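Local coordinates for protein A49R (Vaccinia virus, PDB 4D5T), which inhibits host NF-kappa-B activation by binding the host protein BTRC, which diminishes ubiquitination of the inhibitor NFKBIA and keeps p65/RELA in the cytoplasm, at residues 15-20 and 138-143; 34-39 and 48-53; 93-98 and 132-137. All coordinates share one frame; numbering follows the deposited sequence. Where two conformers were deposited one is given.

Contact 1 (15-20 and 138-143)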
loop_
_atom_site.group_PDB
_atom_site.type_symbol
_atom_site.label_atom_id
_atom_site.label_comp_id
_atom_site.label_asym_id
_atom_site.label_seq_id
_atom_site.Cartn_x
_atom_site.Cartn_y
_atom_site.Cartn_z
ATOM N N SER A 15 13.743 -2.190 -10.109
ATOM C CA SER A 15 14.345 -3.340 -9.477
ATOM C C SER A 15 13.368 -4.024 -8.502
ATOM O O SER A 15 13.326 -5.254 -8.441
ATOM C CB SER A 15 15.629 -2.969 -8.747
ATOM O OG SER A 15 16.573 -2.418 -9.629
ATOM N N ILE A 16 12.667 -3.257 -7.681
ATOM C CA ILE A 16 11.779 -3.877 -6.681
ATOM C C ILE A 16 10.553 -4.532 -7.362
ATOM O O ILE A 16 10.102 -5.605 -6.956
ATOM C CB ILE A 16 11.394 -2.949 -5.554
ATOM C CG1 ILE A 16 10.893 -3.755 -4.343
ATOM C CG2 ILE A 16 10.384 -1.930 -5.971
ATOM C CD1 ILE A 16 11.968 -4.594 -3.666
ATOM N N SER A 17 10.054 -3.919 -8.430
ATOM C CA SER A 17 8.929 -4.535 -9.180
ATOM C C SER A 17 9.348 -5.864 -9.840
ATOM O O SER A 17 8.582 -6.836 -9.788
ATOM C CB SER A 17 8.308 -3.570 -10.214
ATOM O OG SER A 17 9.231 -3.133 -11.185
ATOM N N GLN A 18 10.562 -5.928 -10.339
ATOM C CA GLN A 18 11.153 -7.185 -10.806
ATOM C C GLN A 18 11.289 -8.232 -9.690
ATOM O O GLN A 18 11.045 -9.412 -9.922
ATOM C CB GLN A 18 12.548 -6.984 -11.426
ATOM C CG GLN A 18 12.591 -6.457 -12.826
ATOM C CD GLN A 18 11.848 -7.320 -13.887
ATOM O OE1 GLN A 18 11.564 -8.520 -13.704
ATOM N NE2 GLN A 18 11.465 -6.665 -14.992
ATOM N N LEU A 19 11.671 -7.799 -8.499
ATOM C CA LEU A 19 11.760 -8.732 -7.334
ATOM C C LEU A 19 10.391 -9.264 -6.920
ATOM O O LEU A 19 10.242 -10.450 -6.648
ATOM C CB LEU A 19 12.455 -8.073 -6.159
ATOM C CG LEU A 19 12.799 -9.041 -5.015
ATOM C CD1 LEU A 19 13.783 -10.109 -5.489
ATOM C CD2 LEU A 19 13.371 -8.312 -3.812
ATOM N N VAL A 20 9.369 -8.404 -6.963
ATOM C CA VAL A 20 8.018 -8.849 -6.680
ATOM C C VAL A 20 7.570 -9.955 -7.621
ATOM O O VAL A 20 7.124 -11.000 -7.166
ATOM C CB VAL A 20 6.988 -7.687 -6.749
ATOM C CG1 VAL A 20 5.583 -8.237 -6.638
ATOM C CG2 VAL A 20 7.274 -6.705 -5.624
ATOM N N ASN A 138 -0.086 -6.982 -13.148
ATOM C CA ASN A 138 -0.011 -5.554 -13.309
ATOM C C ASN A 138 1.194 -4.825 -12.677
ATOM O O ASN A 138 1.386 -3.644 -12.954
ATOM C CB ASN A 138 -1.296 -4.924 -12.729
ATOM C CG ASN A 138 -2.534 -5.347 -13.445
ATOM O OD1 ASN A 138 -2.732 -4.995 -14.618
ATOM N ND2 ASN A 138 -3.319 -6.243 -12.805
ATOM N N ILE A 139 2.038 -5.474 -11.854
ATOM C CA ILE A 139 3.059 -4.693 -11.151
ATOM C C ILE A 139 4.117 -3.994 -12.016
ATOM O O ILE A 139 4.531 -2.851 -11.745
ATOM C CB ILE A 139 3.772 -5.477 -9.997
ATOM C CG1 ILE A 139 4.530 -4.463 -9.088
ATOM C CG2 ILE A 139 4.627 -6.609 -10.497
ATOM C CD1 ILE A 139 4.483 -4.738 -7.662
ATOM N N LEU A 140 4.557 -4.674 -13.074
ATOM C CA LEU A 140 5.583 -4.043 -13.935
ATOM C C LEU A 140 5.012 -2.759 -14.558
ATOM O O LEU A 140 5.667 -1.709 -14.578
ATOM C CB LEU A 140 6.085 -5.036 -14.946
ATOM C CG LEU A 140 6.809 -6.263 -14.356
ATOM C CD1 LEU A 140 7.265 -7.152 -15.487
ATOM C CD2 LEU A 140 8.012 -6.013 -13.419
ATOM N N GLN A 141 3.802 -2.856 -15.098
ATOM C CA GLN A 141 3.189 -1.673 -15.701
ATOM C C GLN A 141 2.975 -0.565 -14.685
ATOM O O GLN A 141 3.143 0.609 -15.033
ATOM C CB GLN A 141 1.856 -2.003 -16.348
ATOM C CG GLN A 141 1.203 -0.855 -17.087
ATOM C CD GLN A 141 2.040 -0.348 -18.246
ATOM O OE1 GLN A 141 2.257 -1.066 -19.197
ATOM N NE2 GLN A 141 2.512 0.899 -18.166
ATOM N N LEU A 142 2.499 -0.932 -13.503
ATOM C CA LEU A 142 2.242 0.062 -12.457
ATOM C C LEU A 142 3.529 0.781 -12.052
ATOM O O LEU A 142 3.547 2.009 -11.882
ATOM C CB LEU A 142 1.637 -0.556 -11.237
ATOM C CG LEU A 142 1.414 0.435 -10.094
ATOM C CD1 LEU A 142 0.496 1.573 -10.495
ATOM C CD2 LEU A 142 0.811 -0.278 -8.932
ATOM N N SER A 143 4.602 0.018 -11.942
ATOM C CA SER A 143 5.933 0.635 -11.720
ATOM C C SER A 143 6.248 1.720 -12.792
ATOM O O SER A 143 6.700 2.810 -12.476
ATOM C CB SER A 143 7.000 -0.471 -11.712
ATOM O OG SER A 143 8.316 0.085 -11.604
#
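Apolar packing joins Val20 to Ile139: CD1 of Ile139 lies against the valine fork, 3.8 Å from CG1 of Val20 and slightly farther from its CB and CG2. With CG1 of Ile139 anti to the backbone N (chi1 -165°), the isoleucine side chain also passes beside Ser17, whose CB is 4.0 Å from that CG1. Leu140 turns one methyl, CD2, onto the backbone of the facing helix, 3.8 Å from Ser17 O. The same methyl meets the amide end of Gln18, the two side chains crossing at about a right angle.

Two small side chains pack closely beside this, CB of Ser17 3.7 Å from CB of Ser143 and, in the conformer described, OG of Ser17 3.4 Å from OG of Ser143. Ser17 OG turns back to its own helix, with Leu13 O its strongest partner and Ala14 O also within bonding range. Ser143 OG reaches across, weakly, to Leu13 O of helix 9-23. The backbones are closest at Ser17 and Leu140, CA to CA 5.8 Å.

The segment axes run almost antiparallel, at 173° and 9.1 Å. Helix 49-61 packs against both partners, through Pro49 on Val20 and Phe53 on Ile139, while helix 95-109 meets helix 132-150 at Leu142.

Contact 2 (34-39 and 48-53)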
loop_
_atom_site.group_PDB
_atom_site.type_symbol
_atom_site.label_atom_id
_atom_site.label_comp_id
_atom_site.label_asym_id
_atom_site.label_seq_id
_atom_site.Cartn_x
_atom_site.Cartn_y
_atom_site.Cartn_z
ATOM N N LYS A 34 -1.272 -10.621 6.052
ATOM C CA LYS A 34 -0.737 -10.113 7.378
ATOM C C LYS A 34 0.302 -9.033 7.165
ATOM O O LYS A 34 0.324 -8.065 7.860
ATOM C CB LYS A 34 -0.224 -11.205 8.383
ATOM N N ASP A 35 1.198 -9.212 6.174
ATOM C CA ASP A 35 2.232 -8.204 5.856
ATOM C C ASP A 35 1.623 -6.897 5.379
ATOM O O ASP A 35 2.070 -5.815 5.747
ATOM C CB ASP A 35 3.208 -8.751 4.797
ATOM C CG ASP A 35 4.177 -9.826 5.335
ATOM O OD1 ASP A 35 4.358 -9.919 6.591
ATOM O OD2 ASP A 35 4.804 -10.507 4.486
ATOM N N ILE A 36 0.551 -6.974 4.583
ATOM C CA ILE A 36 -0.174 -5.766 4.164
ATOM C C ILE A 36 -0.758 -5.033 5.365
ATOM O O ILE A 36 -0.591 -3.810 5.483
ATOM C CB ILE A 36 -1.233 -6.120 3.074
ATOM C CG1 ILE A 36 -0.508 -6.520 1.792
ATOM C CG2 ILE A 36 -2.135 -4.923 2.822
ATOM C CD1 ILE A 36 -1.399 -7.116 0.726
ATOM N N VAL A 37 -1.414 -5.769 6.269
ATOM C CA VAL A 37 -1.975 -5.182 7.501
ATOM C C VAL A 37 -0.850 -4.478 8.296
ATOM O O VAL A 37 -0.979 -3.321 8.730
ATOM C CB VAL A 37 -2.698 -6.213 8.386
ATOM C CG1 VAL A 37 -3.108 -5.578 9.744
ATOM C CG2 VAL A 37 -3.941 -6.718 7.677
ATOM N N ASN A 38 0.229 -5.192 8.483
ATOM C CA ASN A 38 1.357 -4.623 9.232
ATOM C C ASN A 38 1.919 -3.344 8.574
ATOM O O ASN A 38 2.275 -2.413 9.267
ATOM C CB ASN A 38 2.413 -5.685 9.486
ATOM C CG ASN A 38 1.993 -6.687 10.587
ATOM O OD1 ASN A 38 1.262 -6.350 11.478
ATOM N ND2 ASN A 38 2.591 -7.853 10.591
ATOM N N PHE A 39 2.032 -3.314 7.253
ATOM C CA PHE A 39 2.448 -2.090 6.561
ATOM C C PHE A 39 1.468 -0.914 6.889
ATOM O O PHE A 39 1.901 0.217 7.186
ATOM C CB PHE A 39 2.488 -2.322 5.034
ATOM C CG PHE A 39 2.760 -1.069 4.245
ATOM C CD1 PHE A 39 4.052 -0.533 4.194
ATOM C CD2 PHE A 39 1.716 -0.379 3.635
ATOM C CE1 PHE A 39 4.297 0.640 3.452
ATOM C CE2 PHE A 39 1.944 0.800 2.963
ATOM C CZ PHE A 39 3.227 1.333 2.867
ATOM N N ASN A 48 9.525 -8.651 2.659
ATOM C CA ASN A 48 8.513 -8.985 1.634
ATOM C C ASN A 48 8.603 -7.971 0.499
ATOM O O ASN A 48 8.380 -6.821 0.733
ATOM C CB ASN A 48 7.116 -8.965 2.270
ATOM C CG ASN A 48 6.004 -9.287 1.279
ATOM O OD1 ASN A 48 6.063 -8.930 0.117
ATOM N ND2 ASN A 48 4.949 -9.923 1.781
ATOM N N PRO A 49 8.977 -8.392 -0.749
ATOM C CA PRO A 49 9.197 -7.424 -1.780
ATOM C C PRO A 49 7.996 -6.565 -2.141
ATOM O O PRO A 49 8.183 -5.409 -2.535
ATOM C CB PRO A 49 9.610 -8.265 -3.007
ATOM C CG PRO A 49 9.825 -9.607 -2.522
ATOM C CD PRO A 49 9.237 -9.781 -1.148
ATOM N N PHE A 50 6.774 -7.101 -2.009
ATOM C CA PHE A 50 5.639 -6.279 -2.220
ATOM C C PHE A 50 5.524 -5.139 -1.187
ATOM O O PHE A 50 5.095 -4.012 -1.532
ATOM C CB PHE A 50 4.318 -7.096 -2.277
ATOM C CG PHE A 50 3.121 -6.255 -2.656
ATOM C CD1 PHE A 50 3.026 -5.691 -3.892
ATOM C CD2 PHE A 50 2.049 -6.112 -1.810
ATOM C CE1 PHE A 50 1.885 -4.936 -4.291
ATOM C CE2 PHE A 50 0.961 -5.351 -2.148
ATOM C CZ PHE A 50 0.833 -4.802 -3.407
ATOM N N ILE A 51 5.866 -5.427 0.052
ATOM C CA ILE A 51 5.877 -4.380 1.116
ATOM C C ILE A 51 7.030 -3.362 0.874
ATOM O O ILE A 51 6.818 -2.163 0.962
ATOM C CB ILE A 51 5.974 -5.026 2.505
ATOM C CG1 ILE A 51 4.828 -5.998 2.786
ATOM C CG2 ILE A 51 6.023 -3.985 3.600
ATOM C CD1 ILE A 51 3.431 -5.555 2.465
ATOM N N SER A 52 8.208 -3.829 0.441
ATOM C CA SER A 52 9.226 -2.887 -0.037
ATOM C C SER A 52 8.766 -1.990 -1.194
ATOM O O SER A 52 9.002 -0.758 -1.168
ATOM C CB SER A 52 10.531 -3.639 -0.361
ATOM O OG SER A 52 11.493 -2.664 -0.719
ATOM N N PHE A 53 8.051 -2.560 -2.149
ATOM C CA PHE A 53 7.393 -1.785 -3.243
ATOM C C PHE A 53 6.475 -0.738 -2.660
ATOM O O PHE A 53 6.585 0.464 -3.000
ATOM C CB PHE A 53 6.681 -2.715 -4.231
ATOM C CG PHE A 53 5.839 -2.001 -5.267
ATOM C CD1 PHE A 53 6.422 -1.527 -6.429
ATOM C CD2 PHE A 53 4.498 -1.887 -5.094
ATOM C CE1 PHE A 53 5.677 -0.845 -7.364
ATOM C CE2 PHE A 53 3.706 -1.289 -6.119
ATOM C CZ PHE A 53 4.325 -0.754 -7.214
#
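Ile51 reaches from helix 49-61 to three residues of helix 29-40, and its branches divide the work. From CB, one branch runs through CG1, which lies 3.8 Å from CB of Asp35. At the tip, CD1 settles on the backbone of the facing helix, 3.6 Å from Asp35 O, and also touches CG1 of Ile36. The bend at chi2 (-47°) brings this methyl round to the helix backbone. The other branch, CG2, meets Phe39, 4.0 Å from its CD1 and a little farther from its CB; the isoleucine and the phenylalanine run antiparallel alongside each other.

Next to this, CD1 of Ile36 approaches CE2 of Phe50 at 4.1 Å, extending the apolar patch toward Ile135 of helix 132-150, which Phe50 also touches. Ile36 and Phe39 both pack on Ile102 of helix 95-109.

The polar end of the contact is Asn48, the N-cap of helix 49-61. Its ND2 donates to Asp35 OD2 at 2.8 Å in a nearly straight bond (N-H...O 173°). The acceptor lies in the asparagine amide plane and uses its anti lone pair, on the side away from OD1 of Asp35, while the carboxylate and amide planes stand 75° apart. The other end of the amide, OD1 of Asn48, accepts a weak capping bond from Phe50 N.

The two segments run roughly parallel. Chemically, one buried amide both caps its own helix and grips the preceding one: the bond to Asp35 should fix the rotation of the amide with OD1 of Asn48 toward Phe50 N, and the cap would in turn hold ND2 toward the carboxylate.

Contact 3 (93-98 and 132-137). With SO4 (sulfate ion), chain I.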
loop_
_atom_site.group_PDB
_atom_site.type_symbol
_atom_site.label_atom_id
_atom_site.label_comp_id
_atom_site.label_asym_id
_atom_site.label_seq_id
_atom_site.Cartn_x
_atom_site.Cartn_y
_atom_site.Cartn_z
ATOM N N ASP A 93 -9.927 -5.696 -10.146
ATOM C CA ASP A 93 -8.746 -6.101 -10.897
ATOM C C ASP A 93 -7.790 -4.979 -11.268
ATOM O O ASP A 93 -6.981 -5.130 -12.223
ATOM C CB ASP A 93 -9.162 -6.816 -12.197
ATOM C CG ASP A 93 -9.914 -8.116 -11.930
ATOM O OD1 ASP A 93 -9.734 -8.741 -10.854
ATOM O OD2 ASP A 93 -10.703 -8.515 -12.802
ATOM N N ASN A 94 -7.855 -3.876 -10.554
ATOM C CA ASN A 94 -6.995 -2.728 -10.847
ATOM C C ASN A 94 -5.954 -2.565 -9.744
ATOM O O ASN A 94 -6.294 -2.208 -8.620
ATOM C CB ASN A 94 -7.861 -1.449 -11.003
ATOM C CG ASN A 94 -7.049 -0.202 -11.370
ATOM O OD1 ASN A 94 -6.078 0.160 -10.726
ATOM N ND2 ASN A 94 -7.481 0.465 -12.444
ATOM N N LEU A 95 -4.701 -2.800 -10.060
ATOM C CA LEU A 95 -3.649 -2.758 -9.038
ATOM C C LEU A 95 -3.352 -1.356 -8.567
ATOM O O LEU A 95 -3.077 -1.167 -7.401
ATOM C CB LEU A 95 -2.346 -3.406 -9.552
ATOM C CG LEU A 95 -1.214 -3.503 -8.517
ATOM C CD1 LEU A 95 -1.603 -4.395 -7.337
ATOM C CD2 LEU A 95 0.061 -4.035 -9.237
ATOM N N GLU A 96 -3.365 -0.383 -9.467
ATOM C CA GLU A 96 -3.155 1.005 -9.050
ATOM C C GLU A 96 -4.126 1.387 -7.949
ATOM O O GLU A 96 -3.759 1.982 -6.938
ATOM C CB GLU A 96 -3.276 1.972 -10.215
ATOM C CG GLU A 96 -2.943 3.406 -9.864
ATOM C CD GLU A 96 -2.770 4.245 -11.167
ATOM O OE1 GLU A 96 -3.371 3.918 -12.193
ATOM O OE2 GLU A 96 -1.970 5.154 -11.202
ATOM N N ASN A 97 -5.355 0.955 -8.093
ATOM C CA ASN A 97 -6.393 1.259 -7.051
ATOM C C ASN A 97 -6.178 0.551 -5.770
ATOM O O ASN A 97 -6.488 1.091 -4.680
ATOM C CB ASN A 97 -7.826 1.041 -7.605
ATOM C CG ASN A 97 -8.185 2.054 -8.683
ATOM O OD1 ASN A 97 -7.555 3.071 -8.800
ATOM N ND2 ASN A 97 -9.221 1.791 -9.422
ATOM N N ILE A 98 -5.687 -0.684 -5.862
ATOM C CA ILE A 98 -5.306 -1.439 -4.688
ATOM C C ILE A 98 -4.149 -0.799 -3.905
ATOM O O ILE A 98 -4.219 -0.669 -2.666
ATOM C CB ILE A 98 -4.974 -2.903 -5.079
ATOM C CG1 ILE A 98 -6.284 -3.633 -5.381
ATOM C CG2 ILE A 98 -4.202 -3.618 -3.950
ATOM C CD1 ILE A 98 -6.101 -4.930 -6.093
ATOM N N LYS A 132 -3.020 -11.773 -5.228
ATOM C CA LYS A 132 -1.786 -12.208 -5.868
ATOM C C LYS A 132 -1.873 -12.109 -7.448
ATOM O O LYS A 132 -0.913 -11.688 -8.073
ATOM C CB LYS A 132 -1.363 -13.639 -5.409
ATOM C CG LYS A 132 -0.742 -13.660 -4.007
ATOM C CD LYS A 132 -0.452 -15.061 -3.422
ATOM C CE LYS A 132 0.717 -15.736 -4.048
ATOM N NZ LYS A 132 1.042 -16.946 -3.237
ATOM N N GLN A 133 -2.989 -12.500 -8.069
ATOM C CA GLN A 133 -3.085 -12.432 -9.530
ATOM C C GLN A 133 -3.100 -11.018 -10.057
ATOM O O GLN A 133 -2.474 -10.723 -11.063
ATOM C CB GLN A 133 -4.305 -13.167 -10.028
ATOM C CG GLN A 133 -4.556 -12.957 -11.512
ATOM C CD GLN A 133 -3.482 -13.536 -12.415
ATOM O OE1 GLN A 133 -2.665 -14.367 -12.008
ATOM N NE2 GLN A 133 -3.475 -13.066 -13.670
ATOM N N VAL A 134 -3.757 -10.129 -9.319
ATOM C CA VAL A 134 -3.754 -8.750 -9.730
ATOM C C VAL A 134 -2.327 -8.166 -9.580
ATOM O O VAL A 134 -1.934 -7.343 -10.389
ATOM C CB VAL A 134 -4.759 -7.943 -8.894
ATOM C CG1 VAL A 134 -4.878 -6.580 -9.469
ATOM C CG2 VAL A 134 -6.102 -8.599 -9.011
ATOM N N ILE A 135 -1.566 -8.563 -8.572
ATOM C CA ILE A 135 -0.163 -8.081 -8.461
ATOM C C ILE A 135 0.649 -8.623 -9.709
ATOM O O ILE A 135 1.306 -7.855 -10.371
ATOM C CB ILE A 135 0.475 -8.512 -7.134
ATOM C CG1 ILE A 135 -0.236 -7.777 -5.930
ATOM C CG2 ILE A 135 1.972 -8.198 -7.006
ATOM C CD1 ILE A 135 0.030 -8.306 -4.545
ATOM N N ARG A 136 0.550 -9.924 -9.967
ATOM C CA ARG A 136 1.319 -10.584 -11.027
ATOM C C ARG A 136 1.078 -9.916 -12.358
ATOM O O ARG A 136 1.993 -9.700 -13.134
ATOM C CB ARG A 136 0.716 -11.981 -11.368
ATOM C CG ARG A 136 1.235 -13.140 -10.632
ATOM C CD ARG A 136 0.669 -14.507 -11.051
ATOM N NE ARG A 136 0.656 -15.256 -9.817
ATOM C CZ ARG A 136 -0.390 -15.624 -9.087
ATOM N NH1 ARG A 136 -1.651 -15.444 -9.478
ATOM N NH2 ARG A 136 -0.166 -16.309 -7.950
ATOM N N GLU A 137 -0.190 -9.718 -12.651
ATOM C CA GLU A 137 -0.584 -9.252 -13.937
ATOM C C GLU A 137 -0.192 -7.787 -14.203
ATOM O O GLU A 137 -0.080 -7.389 -15.360
ATOM C CB GLU A 137 -2.084 -9.522 -14.068
ATOM C CG GLU A 137 -2.678 -9.420 -15.454
ATOM C CD GLU A 137 -4.048 -10.055 -15.648
ATOM O OE1 GLU A 137 -4.702 -10.723 -14.783
ATOM O OE2 GLU A 137 -4.446 -9.927 -16.809
HETATM S S SO4 I . -1.625 -19.215 -1.923
HETATM O O1 SO4 I . -1.148 -19.255 -0.512
HETATM O O2 SO4 I . -1.134 -20.326 -2.749
HETATM O O3 SO4 I . -1.220 -17.945 -2.468
HETATM O O4 SO4 I . -3.097 -19.280 -1.919
#
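Val134 points its side chain at the start of helix 95-109, and its two methyls take different parts of the turn. CG1, anti to the backbone N (chi1 -172°), enters the bend of the chain, 3.8 Å from both Asp93 O and Leu95 N. It also meets CD1 of Ile98 at 4.0 Å, where the two side chains cross obliquely, and lies 4.1 Å from CB of Leu95. Three residues of the opposing segment thus close round this one methyl. CG2 faces Asp93 instead, near its CA.

Leu95 crosses the next residue, Ile135, at a slant. The leucine extends away from its own backbone N (chi1 -176°) and spreads its fork over the facing helix: CD1 is 3.9 Å from CG1 of Ile135, while CD2 rests over the backbone at Val134 O and the CA of Ile135. A49 is a member of the Bcl-2 family, an all-helical fold, and here the first turn of helix 95-109 meets the first turns of helix 132-150. The turn of helix 95-109 is capped by Asn94, whose OD1 accepts from Asn97 N at 2.8 Å, the donor tilted 33° from the carbonyl plane.

Away from the interface, Gln133 links Arg136 to Glu137 along their own helix. Lys132 NZ bonds Ile27 O and O3 of a sulfate, probably from the crystallisation liquor, which Asn29 N also binds.

Overall arrangement
The three contacts converge on helix 132-150: contacts 1 and 3 use its successive segments 138-143 and 132-137, with centres about 11 Å apart, and contact 2 reaches it through Phe50 CZ, 3.8 Å from Ile135 CD1. The centre of contact 2 lies about 14 Å from the centres of both others. Direct packing ties them together: Val20 CG1 lies 3.6 Å from Ile135 CG2, Ile139 N 3.6 Å from Leu95 CD2, and Val20 CG2 3.5 Å from Pro49 O. In this Bcl-2 fold the first and last helices of the chain, 9-23 and 132-150, pack together in contact 1 and enclose in sequence contacts 2 and 3, which follow in series.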